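Local coordinates for protein single-stranded DNA specific exonuclease RecJ (Thermus thermophilus, PDB 2ZXR) that degrades single-stranded DNA in the 5' to 3' direction, using divalent metal ions such as magnesium or manganese, at residues L335-P341 against V362-K366; M344-S349 against G367-S371. All blocks are in the same frame, centred on the assembly; numbering follows the deposited sequence.

Contact 1 of 2, residues L335-P341 against V362-K366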
# COMPACT_ATOMS: atom_id res chain seq x y z
N LEU A 335 2.34 23.66 19.06
CA LEU A 335 3.63 24.22 19.39
C LEU A 335 4.18 23.47 20.58
O LEU A 335 3.48 23.27 21.56
CB LEU A 335 3.47 25.71 19.77
CG LEU A 335 4.69 26.43 20.33
CD1 LEU A 335 5.77 26.56 19.23
CD2 LEU A 335 4.29 27.83 20.84
N ASP A 336 5.44 23.07 20.49
CA ASP A 336 6.10 22.38 21.59
C ASP A 336 7.50 22.98 21.62
O ASP A 336 8.45 22.43 21.05
CB ASP A 336 6.13 20.87 21.35
CG ASP A 336 6.78 20.12 22.49
OD1 ASP A 336 7.00 20.73 23.55
OD2 ASP A 336 7.06 18.92 22.32
N PRO A 337 7.64 24.14 22.29
CA PRO A 337 8.86 24.92 22.45
C PRO A 337 10.17 24.15 22.54
O PRO A 337 11.11 24.45 21.81
CB PRO A 337 8.59 25.73 23.71
CG PRO A 337 7.11 25.96 23.64
CD PRO A 337 6.64 24.57 23.29
N GLU A 338 10.23 23.16 23.42
CA GLU A 338 11.46 22.41 23.60
C GLU A 338 11.47 21.03 22.93
O GLU A 338 12.33 20.21 23.23
CB GLU A 338 11.75 22.24 25.09
CG GLU A 338 12.10 23.54 25.81
CD GLU A 338 13.26 24.29 25.17
OE1 GLU A 338 14.37 23.70 25.04
OE2 GLU A 338 13.05 25.47 24.80
N GLY A 339 10.51 20.79 22.04
CA GLY A 339 10.46 19.51 21.36
C GLY A 339 11.70 19.29 20.51
O GLY A 339 12.33 20.25 20.09
N HIS A 340 12.06 18.03 20.27
CA HIS A 340 13.23 17.70 19.46
C HIS A 340 12.80 17.70 17.97
O HIS A 340 11.93 16.95 17.57
CB HIS A 340 13.79 16.33 19.90
CG HIS A 340 15.14 16.02 19.33
ND1 HIS A 340 16.15 15.45 20.08
CD2 HIS A 340 15.67 16.24 18.10
CE1 HIS A 340 17.24 15.33 19.34
NE2 HIS A 340 16.98 15.80 18.13
N PRO A 341 13.40 18.56 17.14
CA PRO A 341 13.03 18.60 15.72
C PRO A 341 13.23 17.28 14.98
O PRO A 341 12.59 17.04 13.96
CB PRO A 341 13.89 19.74 15.17
CG PRO A 341 13.95 20.68 16.37
CD PRO A 341 14.30 19.69 17.46
N VAL A 362 5.45 22.75 15.48
CA VAL A 362 6.56 23.69 15.57
C VAL A 362 7.29 23.36 16.85
O VAL A 362 6.66 23.15 17.88
CB VAL A 362 6.06 25.14 15.69
CG1 VAL A 362 7.25 26.09 15.89
CG2 VAL A 362 5.28 25.53 14.45
N ALA A 363 8.61 23.28 16.79
CA ALA A 363 9.41 22.99 17.99
C ALA A 363 10.72 23.66 17.79
O ALA A 363 11.36 23.48 16.75
CB ALA A 363 9.63 21.49 18.17
N GLN A 364 11.13 24.47 18.76
CA GLN A 364 12.40 25.18 18.66
C GLN A 364 12.51 25.97 17.34
O GLN A 364 13.58 26.05 16.73
CB GLN A 364 13.56 24.17 18.81
CG GLN A 364 13.52 23.50 20.20
CD GLN A 364 14.74 22.66 20.51
OE1 GLN A 364 14.78 21.45 20.25
NE2 GLN A 364 15.75 23.29 21.09
N GLY A 365 11.41 26.55 16.90
CA GLY A 365 11.43 27.35 15.70
C GLY A 365 11.49 26.60 14.39
O GLY A 365 11.57 27.21 13.31
N LYS A 366 11.50 25.28 14.46
CA LYS A 366 11.51 24.50 13.23
C LYS A 366 10.10 23.97 13.07
O LYS A 366 9.42 23.69 14.05
CB LYS A 366 12.52 23.35 13.31
CG LYS A 366 13.96 23.85 13.51
CD LYS A 366 14.29 24.95 12.50
CE LYS A 366 15.78 25.33 12.51
NZ LYS A 366 16.65 24.24 11.94
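The parallel strand pair of a beta-alpha-beta crossover ends here, where Leu335 and Val362 lie side by side with their CA atoms 4.8 Å apart. The crossover runs from strand 332-335 through helix 341-355 to strand 359-363. Asp336 N donates to Val362 O at 2.9 Å, nearly straight (164°). Both side chains at the bridge leave the sheet on the same face. With chi1 at 172° the isobutyl group of Leu335 swings beside its own carbonyl carbon, and CD1 reaches Val362 CG1 at 3.7 Å. Phe407 of helix 407-419 packs on both.

Beyond the bridge both chains turn, and the two turns stay packed together. Asp336 to Gly339 form a type I beta turn. Ala363 CB sits against it, 3.3 Å from Asp336 O and 3.5 Å from Gly339 O. Gln364 N makes a weak hydrogen bond to Pro337 O (3.1 Å, 130°). The same carbonyl oxygen lies 3.1 Å from Gln364 CG. Pro341 CG rests on Ala363 O at 3.8 Å. Ala363 and Lys366 pair through both backbone hydrogen bonds, so their type I' turn makes a two-residue beta hairpin joining strand 359-363 to strand 366-370, added to the beta-alpha-beta unit.

Contact 2 of 2, residues M344-S349 against G367-S371; sequences MGIVAS and GTVRS
Arg370 NH1 donates to Val369 O at 2.8 Å (150°), a bond from the side chain back to its own strand. The oxygen lies almost in the guanidinium plane, but NH1 stands well above the carbonyl plane. The chain of Arg370 folds back at chi2 (-61°) to make this possible. Its CG and guanidinium then pass along helix 344-349.

Across the contact, Gly345 CA lies over one face of the guanidinium, and its distance to Arg370 NH2 is 3.5 Å. Gly345 brings no side chain into this place, so the flat group can lie close to the helix backbone. Further along, Ala348 CB meets Arg370 CG at 3.7 Å. Ser349 OG comes close to the aliphatic part of the same chain, 3.3 Å from Arg370 CG. It is also 3.4 Å from Arg370 NE, approaching obliquely.

Thr368, two residues earlier on the strand, also points at the helix. Its CG2 lies between the backbone N and the carbonyl carbon, and meets Met344 CG at 3.8 Å and Ala348 CB at 4.1 Å. Thr368 OG1 lies beside that methyl, near Gly345 CA. The side chains of Met344 and Thr368 lie alongside and run opposite ways. Leu361 of the adjoining strand packs on both.

The helix and strand segments run in roughly the same direction, their axes 33° apart. Val369 points away from this helix and packs on helix 377-383, so the sheet is covered on both faces.

Helix and strand are held by methyl and methylene groups of Met344, Ala348 and Thr368 and by the flank of Arg370. The internal bond to Val369 O would limit rotation of the guanidinium, and the positive charge would probably polarise that carbonyl.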
# COMPACT_ATOMS: atom_id res chain seq x y z
N MET A 344 9.70 15.20 15.52
CA MET A 344 8.37 15.73 15.20
C MET A 344 7.74 15.24 13.90
O MET A 344 6.53 15.13 13.80
CB MET A 344 8.35 17.29 15.26
CG MET A 344 9.36 18.02 14.36
SD MET A 344 9.45 19.90 14.53
CE MET A 344 8.01 20.29 15.45
N GLY A 345 8.56 14.90 12.91
CA GLY A 345 8.00 14.43 11.65
C GLY A 345 7.14 13.19 11.85
O GLY A 345 5.99 13.13 11.36
N ILE A 346 7.68 12.19 12.55
CA ILE A 346 6.90 10.97 12.80
C ILE A 346 5.72 11.24 13.76
O ILE A 346 4.65 10.67 13.59
CB ILE A 346 7.79 9.82 13.36
CG1 ILE A 346 8.74 9.31 12.25
CG2 ILE A 346 6.88 8.64 13.85
CD1 ILE A 346 9.72 8.24 12.69
N VAL A 347 5.90 12.10 14.76
CA VAL A 347 4.81 12.42 15.67
C VAL A 347 3.67 13.07 14.86
O VAL A 347 2.51 12.79 15.09
CB VAL A 347 5.28 13.38 16.79
CG1 VAL A 347 4.10 13.80 17.65
CG2 VAL A 347 6.32 12.69 17.63
N ALA A 348 4.02 13.91 13.90
CA ALA A 348 3.00 14.55 13.07
C ALA A 348 2.23 13.50 12.24
O ALA A 348 1.01 13.56 12.14
CB ALA A 348 3.64 15.57 12.14
N SER A 349 2.95 12.54 11.64
CA SER A 349 2.27 11.51 10.84
C SER A 349 1.38 10.67 11.74
O SER A 349 0.25 10.31 11.38
CB SER A 349 3.29 10.60 10.15
OG SER A 349 4.01 11.30 9.15
N GLY A 367 9.64 23.86 11.84
CA GLY A 367 8.29 23.38 11.64
C GLY A 367 8.18 22.21 10.69
O GLY A 367 8.93 22.10 9.72
N THR A 368 7.22 21.33 10.95
CA THR A 368 7.01 20.19 10.10
C THR A 368 5.55 20.10 9.78
O THR A 368 4.72 20.46 10.61
CB THR A 368 7.43 18.88 10.79
OG1 THR A 368 7.36 17.82 9.83
CG2 THR A 368 6.46 18.53 11.94
N VAL A 369 5.23 19.61 8.59
CA VAL A 369 3.85 19.44 8.16
C VAL A 369 3.64 18.06 7.53
O VAL A 369 4.50 17.59 6.78
CB VAL A 369 3.45 20.45 7.04
CG1 VAL A 369 1.97 20.27 6.72
CG2 VAL A 369 3.75 21.90 7.46
N ARG A 370 2.53 17.42 7.86
CA ARG A 370 2.13 16.16 7.24
C ARG A 370 0.70 16.47 6.87
O ARG A 370 -0.06 16.99 7.69
CB ARG A 370 2.18 14.96 8.22
CG ARG A 370 3.61 14.51 8.59
CD ARG A 370 4.42 14.05 7.36
NE ARG A 370 5.82 13.73 7.68
CZ ARG A 370 6.79 14.64 7.82
NH1 ARG A 370 6.56 15.95 7.64
NH2 ARG A 370 8.01 14.24 8.15
N SER A 371 0.34 16.18 5.63
CA SER A 371 -1.01 16.45 5.19
C SER A 371 -1.54 15.29 4.35
O SER A 371 -0.82 14.31 4.08
CB SER A 371 -1.05 17.74 4.37
OG SER A 371 -2.40 18.16 4.14

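In the fold
Both contacts belong to the DHHA1 domain and share one mixed sheet. Their centres are 11 Å apart, and their segments alternate along the chain. Contact 1 joins the end of the edge strand 332-335 to strand 359-363. Contact 2 packs the crossover helix on the next strand, 366-370. Met344 ties them together: its CE lies 3.3 Å from Ala363 N and its SD 3.8 Å from Lys366 O. Contact 1 lies away from the metal site. Contact 2 is nearer: the side chain of Arg370 is about 10 Å from that of Asp82, a manganese ligand, and about 13 Å from the bound magnesium ion. This is consistent with this side of the DHHA1 sheet facing the DHH domain and its metal site.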